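Local coordinates for protein estrogen receptor (Crassostrea gigas, PDB 4N1Y) that probably acts as a constitutively active transcription factor of the nuclear hormone receptor family, regulating genes without needing an estrogen to switch it on, at residues H36-L41 with V114-I119; C76-L81 with E226-Q231; E128-N133 with L192-H197; D175-Y180 with R186-V191. One frame throughout, in Å; residues are numbered along the deposited sequence.

Contact 1: residues H36-L41 with V114-I119; sequences HLLNSL and VEMTEI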
loop_
_atom_site.group_PDB
_atom_site.type_symbol
_atom_site.label_atom_id
_atom_site.label_comp_id
_atom_site.label_asym_id
_atom_site.label_seq_id
_atom_site.Cartn_x
_atom_site.Cartn_y
_atom_site.Cartn_z
ATOM N N HIS B 36 -21.347 1.391 -21.097
ATOM C CA HIS B 36 -22.551 0.974 -20.375
ATOM C C HIS B 36 -22.268 0.455 -18.977
ATOM O O HIS B 36 -22.955 0.830 -18.023
ATOM C CB HIS B 36 -23.304 -0.110 -21.139
ATOM C CG HIS B 36 -24.623 -0.464 -20.528
ATOM N ND1 HIS B 36 -25.555 0.486 -20.165
ATOM C CD2 HIS B 36 -25.163 -1.663 -20.205
ATOM C CE1 HIS B 36 -26.613 -0.112 -19.648
ATOM N NE2 HIS B 36 -26.402 -1.416 -19.662
ATOM N N LEU B 37 -21.241 -0.379 -18.850
ATOM C CA LEU B 37 -20.862 -0.910 -17.549
ATOM C C LEU B 37 -20.294 0.176 -16.655
ATOM O O LEU B 37 -20.671 0.287 -15.486
ATOM C CB LEU B 37 -19.839 -2.039 -17.689
ATOM C CG LEU B 37 -20.285 -3.376 -18.285
ATOM C CD1 LEU B 37 -19.110 -4.326 -18.389
ATOM C CD2 LEU B 37 -21.374 -3.989 -17.428
ATOM N N LEU B 38 -19.374 0.963 -17.201
ATOM C CA LEU B 38 -18.712 2.001 -16.421
ATOM C C LEU B 38 -19.663 3.048 -15.860
ATOM O O LEU B 38 -19.433 3.557 -14.760
ATOM C CB LEU B 38 -17.651 2.697 -17.266
ATOM C CG LEU B 38 -16.352 1.926 -17.451
ATOM C CD1 LEU B 38 -15.328 2.721 -18.267
ATOM C CD2 LEU B 38 -15.820 1.559 -16.092
ATOM N N ASN B 39 -20.754 3.344 -16.564
ATOM C CA ASN B 39 -21.664 4.358 -16.035
ATOM C C ASN B 39 -22.384 3.779 -14.825
ATOM O O ASN B 39 -22.644 4.496 -13.862
ATOM C CB ASN B 39 -22.672 4.873 -17.099
ATOM C CG ASN B 39 -22.063 5.914 -18.068
ATOM O OD1 ASN B 39 -21.091 6.591 -17.745
ATOM N ND2 ASN B 39 -22.656 6.044 -19.251
ATOM N N SER B 40 -22.615 2.472 -14.825
ATOM C CA SER B 40 -23.227 1.848 -13.663
ATOM C C SER B 40 -22.199 1.774 -12.541
ATOM O O SER B 40 -22.501 2.135 -11.405
ATOM C CB SER B 40 -23.770 0.458 -13.991
ATOM O OG SER B 40 -24.848 0.539 -14.903
ATOM N N LEU B 41 -20.982 1.343 -12.866
ATOM C CA LEU B 41 -19.914 1.286 -11.867
ATOM C C LEU B 41 -19.610 2.647 -11.266
ATOM O O LEU B 41 -19.452 2.777 -10.060
ATOM C CB LEU B 41 -18.629 0.700 -12.453
ATOM C CG LEU B 41 -18.646 -0.782 -12.832
ATOM C CD1 LEU B 41 -17.328 -1.184 -13.487
ATOM C CD2 LEU B 41 -18.934 -1.656 -11.603
ATOM N N VAL B 114 -14.209 -3.202 -19.681
ATOM C CA VAL B 114 -14.099 -1.876 -19.074
ATOM C C VAL B 114 -12.653 -1.483 -18.822
ATOM O O VAL B 114 -12.389 -0.466 -18.183
ATOM C CB VAL B 114 -14.855 -1.778 -17.732
ATOM C CG1 VAL B 114 -16.340 -1.953 -17.951
ATOM C CG2 VAL B 114 -14.337 -2.809 -16.737
ATOM N N GLU B 115 -11.726 -2.320 -19.277
ATOM C CA GLU B 115 -10.308 -1.988 -19.251
ATOM C C GLU B 115 -9.805 -1.676 -17.843
ATOM O O GLU B 115 -8.977 -0.783 -17.663
ATOM C CB GLU B 115 -10.063 -0.808 -20.188
ATOM C CG GLU B 115 -10.622 -1.083 -21.587
ATOM C CD GLU B 115 -10.538 0.108 -22.522
ATOM O OE1 GLU B 115 -10.094 1.187 -22.076
ATOM O OE2 GLU B 115 -10.961 -0.028 -23.693
ATOM N N MET B 116 -10.296 -2.430 -16.860
ATOM C CA MET B 116 -9.867 -2.286 -15.476
ATOM C C MET B 116 -9.344 -3.611 -14.957
ATOM O O MET B 116 -9.556 -3.984 -13.796
ATOM C CB MET B 116 -11.017 -1.825 -14.598
ATOM C CG MET B 116 -11.583 -0.503 -15.016
ATOM S SD MET B 116 -12.794 0.127 -13.853
ATOM C CE MET B 116 -11.724 0.536 -12.483
ATOM N N THR B 117 -8.689 -4.349 -15.836
ATOM C CA THR B 117 -8.253 -5.677 -15.471
ATOM C C THR B 117 -7.237 -5.698 -14.341
ATOM O O THR B 117 -7.435 -6.401 -13.358
ATOM C CB THR B 117 -7.680 -6.400 -16.683
ATOM O OG1 THR B 117 -8.744 -6.654 -17.617
ATOM C CG2 THR B 117 -7.117 -7.706 -16.270
ATOM N N GLU B 118 -6.180 -4.900 -14.457
ATOM C CA GLU B 118 -5.094 -4.906 -13.476
ATOM C C GLU B 118 -5.669 -4.526 -12.130
ATOM O O GLU B 118 -5.296 -5.108 -11.103
ATOM C CB GLU B 118 -3.910 -4.002 -13.896
ATOM C CG GLU B 118 -3.713 -2.642 -13.213
ATOM C CD GLU B 118 -2.497 -1.875 -13.786
ATOM O OE1 GLU B 118 -1.726 -2.469 -14.576
ATOM O OE2 GLU B 118 -2.313 -0.679 -13.458
ATOM N N ILE B 119 -6.568 -3.547 -12.130
ATOM C CA ILE B 119 -7.242 -3.169 -10.899
ATOM C C ILE B 119 -8.053 -4.324 -10.309
ATOM O O ILE B 119 -7.816 -4.733 -9.172
ATOM C CB ILE B 119 -8.159 -1.959 -11.109
ATOM C CG1 ILE B 119 -7.313 -0.713 -11.395
ATOM C CG2 ILE B 119 -9.043 -1.736 -9.885
ATOM C CD1 ILE B 119 -8.109 0.471 -11.868
#
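With chi1 at -65°, V114 holds CG1 beside its backbone N and anti to its carbonyl carbon, and this methyl meets L37 and L38 on helix 34-56. L37 and L38 adopt the same kind of first torsion, but the two use different parts of their chains. L37 crosses V114 at about a right angle, its CB 3.5 Å from V114 CG1 and its CD1 3.7 Å from the same methyl. L38 reaches past it at a slant, and its CD2 comes within 3.8 Å of V114 CB. M116, bent at chi3 (70°), adds its sulfur, with SD 4.0 Å from L38 CD2. V114 is well suited here because its compact branched side chain offers CB and CG1 to two neighbouring leucines, while the longer methionine extends the apolar patch. Between V114 and M116 the chain turns from one helix to the next: E115 leaves helix 108-113 in a Schellman motif, and M116 is the N-cap of helix 117-132. L38 also touches L212, and M116 touches F208 and F209, all on helix 187-215. Across the two segments the chemistry is wholly apolar, so the contact rests on buried shape and dispersion, with no polar pair fixing its direction.

Contact 2: residues C76-L81 with E226-Q231; sequences CCWMEL and EMLDAQ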
loop_
_atom_site.group_PDB
_atom_site.type_symbol
_atom_site.label_atom_id
_atom_site.label_comp_id
_atom_site.label_asym_id
_atom_site.label_seq_id
_atom_site.Cartn_x
_atom_site.Cartn_y
_atom_site.Cartn_z
ATOM N N CYS B 76 -8.270 11.055 0.719
ATOM C CA CYS B 76 -7.181 10.132 0.456
ATOM C C CYS B 76 -7.670 8.720 0.141
ATOM O O CYS B 76 -7.234 8.128 -0.846
ATOM C CB CYS B 76 -6.208 10.091 1.632
ATOM S SG CYS B 76 -5.240 11.600 1.885
ATOM N N CYS B 77 -8.613 8.208 0.929
ATOM C CA CYS B 77 -8.832 6.768 0.951
ATOM C C CYS B 77 -10.185 6.276 0.409
ATOM O O CYS B 77 -10.490 5.084 0.526
ATOM C CB CYS B 77 -8.675 6.263 2.386
ATOM S SG CYS B 77 -10.138 6.618 3.388
ATOM N N TRP B 78 -10.979 7.161 -0.197
ATOM C CA TRP B 78 -12.329 6.788 -0.619
ATOM C C TRP B 78 -12.303 5.604 -1.562
ATOM O O TRP B 78 -13.097 4.673 -1.415
ATOM C CB TRP B 78 -13.041 7.962 -1.291
ATOM C CG TRP B 78 -12.336 8.490 -2.509
ATOM C CD1 TRP B 78 -11.244 9.315 -2.533
ATOM C CD2 TRP B 78 -12.690 8.259 -3.878
ATOM N NE1 TRP B 78 -10.887 9.595 -3.828
ATOM C CE2 TRP B 78 -11.753 8.954 -4.675
ATOM C CE3 TRP B 78 -13.691 7.513 -4.509
ATOM C CZ2 TRP B 78 -11.791 8.926 -6.067
ATOM C CZ3 TRP B 78 -13.725 7.489 -5.895
ATOM C CH2 TRP B 78 -12.786 8.195 -6.655
ATOM N N MET B 79 -11.376 5.617 -2.512
ATOM C CA MET B 79 -11.323 4.533 -3.488
ATOM C C MET B 79 -10.910 3.207 -2.848
ATOM O O MET B 79 -11.399 2.147 -3.242
ATOM C CB MET B 79 -10.375 4.879 -4.633
ATOM C CG MET B 79 -10.245 3.779 -5.673
ATOM S SD MET B 79 -11.804 3.461 -6.537
ATOM C CE MET B 79 -11.661 4.654 -7.871
ATOM N N GLU B 80 -9.991 3.264 -1.888
ATOM C CA GLU B 80 -9.559 2.060 -1.176
ATOM C C GLU B 80 -10.748 1.445 -0.446
ATOM O O GLU B 80 -10.969 0.235 -0.495
ATOM C CB GLU B 80 -8.448 2.365 -0.171
ATOM C CG GLU B 80 -7.309 3.204 -0.702
ATOM C CD GLU B 80 -6.320 3.612 0.390
ATOM O OE1 GLU B 80 -5.953 2.747 1.215
ATOM O OE2 GLU B 80 -5.950 4.811 0.454
ATOM N N LEU B 81 -11.540 2.295 0.200
ATOM C CA LEU B 81 -12.706 1.825 0.928
ATOM C C LEU B 81 -13.687 1.131 -0.007
ATOM O O LEU B 81 -14.197 0.066 0.316
ATOM C CB LEU B 81 -13.384 2.981 1.657
ATOM C CG LEU B 81 -12.575 3.490 2.856
ATOM C CD1 LEU B 81 -13.163 4.784 3.425
ATOM C CD2 LEU B 81 -12.417 2.417 3.950
ATOM N N GLU B 226 -15.664 15.827 -7.458
ATOM C CA GLU B 226 -14.848 16.633 -6.533
ATOM C C GLU B 226 -13.748 15.748 -5.952
ATOM O O GLU B 226 -12.625 16.204 -5.723
ATOM C CB GLU B 226 -15.653 17.272 -5.384
ATOM C CG GLU B 226 -16.898 18.080 -5.765
ATOM C CD GLU B 226 -17.721 18.527 -4.545
ATOM O OE1 GLU B 226 -17.833 17.729 -3.592
ATOM O OE2 GLU B 226 -18.333 19.627 -4.572
ATOM N N MET B 227 -14.075 14.490 -5.679
ATOM C CA MET B 227 -13.079 13.577 -5.141
ATOM C C MET B 227 -11.909 13.404 -6.095
ATOM O O MET B 227 -10.757 13.316 -5.668
ATOM C CB MET B 227 -13.702 12.220 -4.828
ATOM C CG MET B 227 -14.798 12.351 -3.819
ATOM S SD MET B 227 -14.139 12.941 -2.250
ATOM C CE MET B 227 -13.611 11.413 -1.511
ATOM N N LEU B 228 -12.201 13.389 -7.388
ATOM C CA LEU B 228 -11.154 13.172 -8.370
ATOM C C LEU B 228 -10.277 14.412 -8.462
ATOM O O LEU B 228 -9.054 14.310 -8.575
ATOM C CB LEU B 228 -11.765 12.820 -9.724
ATOM C CG LEU B 228 -12.368 11.415 -9.734
ATOM C CD1 LEU B 228 -13.071 11.124 -11.041
ATOM C CD2 LEU B 228 -11.316 10.357 -9.439
ATOM N N ASP B 229 -10.904 15.582 -8.373
ATOM C CA ASP B 229 -10.181 16.840 -8.527
ATOM C C ASP B 229 -9.437 17.265 -7.263
ATOM O O ASP B 229 -8.705 18.252 -7.273
ATOM C CB ASP B 229 -11.151 17.951 -8.951
ATOM C CG ASP B 229 -11.699 17.750 -10.364
ATOM O OD1 ASP B 229 -11.045 17.070 -11.184
ATOM O OD2 ASP B 229 -12.795 18.272 -10.657
ATOM N N ALA B 230 -9.613 16.499 -6.192
ATOM C CA ALA B 230 -8.892 16.694 -4.933
ATOM C C ALA B 230 -7.445 16.213 -5.023
ATOM O O ALA B 230 -6.626 16.537 -4.167
ATOM C CB ALA B 230 -9.612 16.001 -3.789
ATOM N N GLN B 231 -7.140 15.421 -6.046
ATOM C CA GLN B 231 -5.760 15.046 -6.301
ATOM C C GLN B 231 -5.152 15.993 -7.336
ATOM O O GLN B 231 -4.803 17.134 -7.019
ATOM C CB GLN B 231 -5.650 13.603 -6.809
ATOM C CG GLN B 231 -6.429 12.433 -6.113
ATOM C CD GLN B 231 -6.952 12.663 -4.697
ATOM O OE1 GLN B 231 -6.314 13.316 -3.863
ATOM N NE2 GLN B 231 -8.109 12.062 -4.404
#
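W78 of helix 67-89 and M227 of helix 222-229 form a Met-aromatic contact, the centre of an interface between the helical body of the ligand-binding domain and its last helix. The family and the sequence suggest that this last helix is the activation-function helix, and its packing here is consistent with the active position. The two side chains run past each other in opposite directions. M227, bent at chi2 and chi3, lies over one indole face: CE is 3.3 Å from W78 CD1, and SD stands at a distance above the face, 4.8 Å from the centroid of the five-membered ring. M227 CB makes a CH-pi contact over the same ring. M79 CB covers the opposite face, so the indole is sandwiched between methionine carbons. L228 comes to the edge instead, crossing at about a right angle with CD2 3.7 Å from W78 CZ2. The broad, flat indole thus offers two faces to flexible methionines and a rim to L228 and Q231. L49 of helix 34-56 touches both W78 and M227. At the edge of the indole the Q231 amide is nearly coplanar with it, 19° apart; NE2, 3.8 Å from W78 NE1, gives its hydrogen bond to E75 O.

Contact 3: residues E128-N133 with L192-H197; sequences EQMMQN and LLLLTH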
loop_
_atom_site.group_PDB
_atom_site.type_symbol
_atom_site.label_atom_id
_atom_site.label_comp_id
_atom_site.label_asym_id
_atom_site.label_seq_id
_atom_site.Cartn_x
_atom_site.Cartn_y
_atom_site.Cartn_z
ATOM N N GLU B 128 -9.920 -13.381 -2.487
ATOM C CA GLU B 128 -9.581 -14.765 -2.235
ATOM C C GLU B 128 -8.782 -14.930 -0.949
ATOM O O GLU B 128 -8.974 -15.896 -0.201
ATOM C CB GLU B 128 -8.758 -15.337 -3.376
ATOM C CG GLU B 128 -8.769 -16.848 -3.375
ATOM C CD GLU B 128 -7.721 -17.434 -4.281
ATOM O OE1 GLU B 128 -7.190 -16.690 -5.131
ATOM O OE2 GLU B 128 -7.430 -18.643 -4.136
ATOM N N GLN B 129 -7.889 -13.985 -0.686
ATOM C CA GLN B 129 -7.102 -14.046 0.526
ATOM C C GLN B 129 -7.970 -13.869 1.756
ATOM O O GLN B 129 -7.762 -14.551 2.767
ATOM C CB GLN B 129 -6.001 -13.005 0.501
ATOM C CG GLN B 129 -5.039 -13.241 -0.616
ATOM C CD GLN B 129 -4.362 -14.570 -0.504
ATOM O OE1 GLN B 129 -3.991 -14.994 0.588
ATOM N NE2 GLN B 129 -4.204 -15.253 -1.635
ATOM N N MET B 130 -8.962 -12.991 1.659
ATOM C CA MET B 130 -9.888 -12.791 2.769
ATOM C C MET B 130 -10.652 -14.078 3.037
ATOM O O MET B 130 -10.870 -14.461 4.190
ATOM C CB MET B 130 -10.852 -11.652 2.485
ATOM C CG MET B 130 -10.187 -10.299 2.288
ATOM S SD MET B 130 -11.459 -9.111 1.791
ATOM C CE MET B 130 -10.772 -7.558 2.332
ATOM N N MET B 131 -11.091 -14.716 1.958
ATOM C CA MET B 131 -11.777 -16.001 2.045
ATOM C C MET B 131 -10.881 -17.017 2.730
ATOM O O MET B 131 -11.309 -17.747 3.607
ATOM C CB MET B 131 -12.186 -16.504 0.653
ATOM C CG MET B 131 -12.834 -17.871 0.672
ATOM S SD MET B 131 -12.955 -18.674 -0.939
ATOM C CE MET B 131 -11.227 -19.091 -1.213
ATOM N N GLN B 132 -9.630 -17.069 2.301
ATOM C CA GLN B 132 -8.687 -18.025 2.849
ATOM C C GLN B 132 -8.342 -17.755 4.314
ATOM O O GLN B 132 -8.060 -18.682 5.063
ATOM C CB GLN B 132 -7.417 -18.028 2.004
ATOM C CG GLN B 132 -7.612 -18.680 0.643
ATOM C CD GLN B 132 -6.310 -18.871 -0.101
ATOM O OE1 GLN B 132 -5.554 -17.919 -0.309
ATOM N NE2 GLN B 132 -6.039 -20.103 -0.512
ATOM N N ASN B 133 -8.372 -16.489 4.728
ATOM C CA ASN B 133 -8.090 -16.142 6.116
ATOM C C ASN B 133 -9.320 -16.128 7.012
ATOM O O ASN B 133 -9.256 -15.676 8.155
ATOM C CB ASN B 133 -7.404 -14.796 6.188
ATOM C CG ASN B 133 -5.978 -14.876 5.762
ATOM O OD1 ASN B 133 -5.143 -15.432 6.476
ATOM N ND2 ASN B 133 -5.676 -14.333 4.586
ATOM N N LEU B 192 -3.362 -7.589 7.567
ATOM C CA LEU B 192 -2.878 -6.236 7.357
ATOM C C LEU B 192 -2.079 -6.129 6.053
ATOM O O LEU B 192 -2.182 -5.138 5.340
ATOM C CB LEU B 192 -2.029 -5.815 8.549
ATOM C CG LEU B 192 -2.942 -5.633 9.763
ATOM C CD1 LEU B 192 -2.193 -5.061 10.912
ATOM C CD2 LEU B 192 -4.141 -4.750 9.388
ATOM N N LEU B 193 -1.348 -7.183 5.699
ATOM C CA LEU B 193 -0.568 -7.166 4.466
ATOM C C LEU B 193 -1.463 -7.020 3.241
ATOM O O LEU B 193 -1.028 -6.502 2.221
ATOM C CB LEU B 193 0.259 -8.441 4.319
ATOM C CG LEU B 193 1.495 -8.645 5.192
ATOM C CD1 LEU B 193 2.153 -9.974 4.849
ATOM C CD2 LEU B 193 2.472 -7.500 5.040
ATOM N N LEU B 194 -2.718 -7.443 3.355
ATOM C CA LEU B 194 -3.649 -7.251 2.260
ATOM C C LEU B 194 -3.861 -5.783 1.969
ATOM O O LEU B 194 -4.040 -5.388 0.810
ATOM C CB LEU B 194 -4.997 -7.883 2.559
ATOM C CG LEU B 194 -4.947 -9.393 2.682
ATOM C CD1 LEU B 194 -6.343 -9.929 2.976
ATOM C CD2 LEU B 194 -4.354 -10.000 1.433
ATOM N N LEU B 195 -3.795 -4.969 3.019
ATOM C CA LEU B 195 -4.052 -3.547 2.853
ATOM C C LEU B 195 -3.090 -2.884 1.899
ATOM O O LEU B 195 -3.477 -1.953 1.199
ATOM C CB LEU B 195 -4.015 -2.816 4.189
ATOM C CG LEU B 195 -5.168 -3.076 5.154
ATOM C CD1 LEU B 195 -4.988 -2.191 6.395
ATOM C CD2 LEU B 195 -6.515 -2.827 4.503
ATOM N N THR B 196 -1.853 -3.365 1.844
ATOM C CA THR B 196 -0.909 -2.810 0.889
ATOM C C THR B 196 -1.427 -2.995 -0.556
ATOM O O THR B 196 -1.204 -2.134 -1.408
ATOM C CB THR B 196 0.465 -3.437 1.009
ATOM O OG1 THR B 196 0.402 -4.779 0.523
ATOM C CG2 THR B 196 0.940 -3.434 2.466
ATOM N N HIS B 197 -2.099 -4.109 -0.840
ATOM C CA HIS B 197 -2.601 -4.326 -2.202
ATOM C C HIS B 197 -3.818 -3.466 -2.492
ATOM O O HIS B 197 -3.980 -2.952 -3.605
ATOM C CB HIS B 197 -2.893 -5.808 -2.432
ATOM C CG HIS B 197 -1.669 -6.652 -2.299
ATOM N ND1 HIS B 197 -0.622 -6.567 -3.189
ATOM C CD2 HIS B 197 -1.270 -7.507 -1.324
ATOM C CE1 HIS B 197 0.353 -7.370 -2.793
ATOM N NE2 HIS B 197 -0.009 -7.942 -1.659
#
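L194 of helix 187-215 presses its two methyls against Q129 and M130 near the end of helix 117-132, and this is the tight part of the contact. L194 CD2 lies 3.6 Å from Q129 CB and 3.9 Å from Q129 CG, while L194 CD1 rests 3.9 Å from M130 CG. Leucine suits the place because one forked end can serve two consecutive residues of the facing helix. Only the aliphatic root of Q129 is used: its chain bends at chi2 (-61°), carrying the amide away from L194. M130 is extended beyond CG, so its sulfur end runs on past L194 into the interior. Within the buried helix 187-215, T196 OG1 returns a bond to L193 O at 2.8 Å, satisfying its hydroxyl within its own turn.

On the looser side, partly exposed N133, the first residue past the helix, turns its amide back on it. N133 ND2 donates to Q129 O at 2.8 Å, bent to 134° at the hydrogen and standing above the carbonyl plane, whereas N133 N reaches the same oxygen from the opposite face. That carbonyl is thus gripped twice by one residue.

Inward, M130 touches L84 and A87 of helix 67-89, and L195 packs on L143 and V147 of helix 137-149. Outward, three residues meet the second subunit: Q129 packs on its Y159, E128 forms a salt bridge with its R155, as suits a charged residue at this border, and H197 bonds its N150. The contact therefore bridges the three-layered helical body and the dimer interface.

Contact 4: residues D175-Y180 with R186-V191; sequences DTAQKY and RHVPAV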
loop_
_atom_site.group_PDB
_atom_site.type_symbol
_atom_site.label_atom_id
_atom_site.label_comp_id
_atom_site.label_asym_id
_atom_site.label_seq_id
_atom_site.Cartn_x
_atom_site.Cartn_y
_atom_site.Cartn_z
ATOM N N ASP B 175 -7.725 -7.750 19.480
ATOM C CA ASP B 175 -8.692 -8.448 20.327
ATOM C C ASP B 175 -9.708 -9.204 19.499
ATOM O O ASP B 175 -10.098 -10.310 19.850
ATOM C CB ASP B 175 -9.398 -7.470 21.267
ATOM C CG ASP B 175 -8.488 -6.981 22.384
ATOM O OD1 ASP B 175 -7.291 -7.344 22.370
ATOM O OD2 ASP B 175 -8.960 -6.229 23.268
ATOM N N THR B 176 -10.142 -8.603 18.395
ATOM C CA THR B 176 -11.147 -9.233 17.551
ATOM C C THR B 176 -10.557 -10.449 16.864
ATOM O O THR B 176 -11.238 -11.455 16.660
ATOM C CB THR B 176 -11.699 -8.245 16.526
ATOM O OG1 THR B 176 -12.291 -7.161 17.243
ATOM C CG2 THR B 176 -12.787 -8.883 15.677
ATOM N N ALA B 177 -9.274 -10.367 16.545
ATOM C CA ALA B 177 -8.600 -11.496 15.938
ATOM C C ALA B 177 -8.460 -12.631 16.936
ATOM O O ALA B 177 -8.551 -13.805 16.580
ATOM C CB ALA B 177 -7.262 -11.087 15.429
ATOM N N GLN B 178 -8.255 -12.275 18.196
ATOM C CA GLN B 178 -8.118 -13.292 19.209
ATOM C C GLN B 178 -9.450 -14.016 19.369
ATOM O O GLN B 178 -9.483 -15.227 19.575
ATOM C CB GLN B 178 -7.649 -12.685 20.531
ATOM C CG GLN B 178 -7.412 -13.710 21.670
ATOM C CD GLN B 178 -6.372 -14.775 21.346
ATOM O OE1 GLN B 178 -5.642 -14.670 20.368
ATOM N NE2 GLN B 178 -6.316 -15.814 22.163
ATOM N N LYS B 179 -10.544 -13.275 19.223
ATOM C CA LYS B 179 -11.888 -13.828 19.395
ATOM C C LYS B 179 -12.226 -14.866 18.313
ATOM O O LYS B 179 -12.674 -15.960 18.615
ATOM C CB LYS B 179 -12.924 -12.702 19.401
ATOM C CG LYS B 179 -14.282 -13.138 19.861
ATOM C CD LYS B 179 -15.339 -12.091 19.573
ATOM C CE LYS B 179 -16.687 -12.564 20.117
ATOM N NZ LYS B 179 -17.777 -11.555 20.001
ATOM N N TYR B 180 -12.042 -14.505 17.047
ATOM C CA TYR B 180 -12.433 -15.387 15.954
ATOM C C TYR B 180 -11.299 -16.290 15.501
ATOM O O TYR B 180 -11.539 -17.264 14.791
ATOM C CB TYR B 180 -12.952 -14.578 14.764
ATOM C CG TYR B 180 -14.159 -13.769 15.113
ATOM C CD1 TYR B 180 -15.373 -14.390 15.380
ATOM C CD2 TYR B 180 -14.083 -12.386 15.219
ATOM C CE1 TYR B 180 -16.486 -13.652 15.725
ATOM C CE2 TYR B 180 -15.186 -11.640 15.557
ATOM C CZ TYR B 180 -16.388 -12.272 15.810
ATOM O OH TYR B 180 -17.494 -11.527 16.154
ATOM N N ARG B 186 -0.094 -15.305 13.192
ATOM C CA ARG B 186 0.187 -14.888 11.834
ATOM C C ARG B 186 -0.996 -14.159 11.219
ATOM O O ARG B 186 -0.849 -13.441 10.229
ATOM C CB ARG B 186 0.546 -16.085 10.972
ATOM C CG ARG B 186 1.776 -16.846 11.394
ATOM C CD ARG B 186 1.715 -18.192 10.683
ATOM N NE ARG B 186 2.811 -19.098 11.001
ATOM C CZ ARG B 186 2.960 -20.297 10.446
ATOM N NH1 ARG B 186 2.072 -20.725 9.555
ATOM N NH2 ARG B 186 3.985 -21.075 10.780
ATOM N N HIS B 187 -2.167 -14.316 11.820
ATOM C CA HIS B 187 -3.388 -13.836 11.187
ATOM C C HIS B 187 -3.457 -12.321 10.938
ATOM O O HIS B 187 -3.588 -11.872 9.786
ATOM C CB HIS B 187 -4.576 -14.249 12.018
ATOM C CG HIS B 187 -5.880 -13.819 11.437
ATOM N ND1 HIS B 187 -6.479 -14.478 10.385
ATOM C CD2 HIS B 187 -6.704 -12.796 11.762
ATOM C CE1 HIS B 187 -7.624 -13.885 10.097
ATOM N NE2 HIS B 187 -7.786 -12.864 10.921
ATOM N N VAL B 188 -3.366 -11.547 12.017
ATOM C CA VAL B 188 -3.419 -10.093 11.927
ATOM C C VAL B 188 -2.351 -9.558 10.988
ATOM O O VAL B 188 -2.653 -8.721 10.132
ATOM C CB VAL B 188 -3.276 -9.420 13.322
ATOM C CG1 VAL B 188 -3.007 -7.928 13.195
ATOM C CG2 VAL B 188 -4.498 -9.670 14.144
ATOM N N PRO B 189 -1.095 -10.017 11.146
ATOM C CA PRO B 189 -0.123 -9.528 10.164
ATOM C C PRO B 189 -0.493 -9.896 8.720
ATOM O O PRO B 189 -0.414 -9.015 7.861
ATOM C CB PRO B 189 1.177 -10.199 10.597
ATOM C CG PRO B 189 0.986 -10.440 12.068
ATOM C CD PRO B 189 -0.444 -10.790 12.222
ATOM N N ALA B 190 -0.884 -11.141 8.446
ATOM C CA ALA B 190 -1.208 -11.511 7.071
ATOM C C ALA B 190 -2.298 -10.603 6.530
ATOM O O ALA B 190 -2.197 -10.100 5.407
ATOM C CB ALA B 190 -1.650 -12.949 6.983
ATOM N N VAL B 191 -3.331 -10.378 7.338
ATOM C CA VAL B 191 -4.489 -9.613 6.878
ATOM C C VAL B 191 -4.120 -8.160 6.647
ATOM O O VAL B 191 -4.476 -7.571 5.627
ATOM C CB VAL B 191 -5.654 -9.700 7.861
ATOM C CG1 VAL B 191 -6.728 -8.715 7.471
ATOM C CG2 VAL B 191 -6.216 -11.110 7.870
#
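A177, near the end of helix 159-180, faces the early part of helix 187-215, where V188 and H187 receive it. The apolar part is small. A177 CB lies 3.4 Å from V188 CG2, the methyl that the valine's first torsion (chi1 167°) sets beside its own backbone N. Alanine fits because its single methyl lets the two backbones come close, with the CA atoms of A177 and V188 6.7 Å apart; valine answers with a compact branch rather than a long chain.

The aromatic part involves H187. Its CD2 is 4.1 Å from A177 CB, an oblique approach in which the methyl lies neither squarely over the ring nor in line with it. From within the same helix, V191 CG2 lies over one face, 3.8 Å above the ring plane. A histidine can therefore give carbon to the alanine while keeping nitrogen for polar work.

Polar interactions lie around the contact rather than across it. H187 NE2 bonds E139 OE2 on helix 137-149, which ties down the ring. Backbone bonds, such as A190 N to R186 O and V191 N to H187 O, run through this part of the second helix.

The contact closes the short connection between two successive helices of the ligand-binding domain. Helix 137-149 flanks it, with T176 resting on D138, E139 and L142, while T176 also touches L11 of helix 7-15. The second subunit supplies D171 as the salt-bridge partner of R186, and its P189 and L192 pack on V188 and P189 respectively.

All four are buried contacts; in contact 1 every touching residue is buried, while each of the others includes one that is partly exposed. Contacts 1 and 2 touch no other chain: one is an all-aliphatic and sulfur patch, the other builds on an indole face. Contacts 3 and 4 lie on the other side of the chain's centre from contact 2, and both border the second subunit, which supplies salt-bridge partners to E128 and R186. They share helix 187-215 and meet directly, N133 packing against H187 and V191, with centres about 12 Å apart. Helix 117-132 joins contact 1, at its start, to contact 3, at its end.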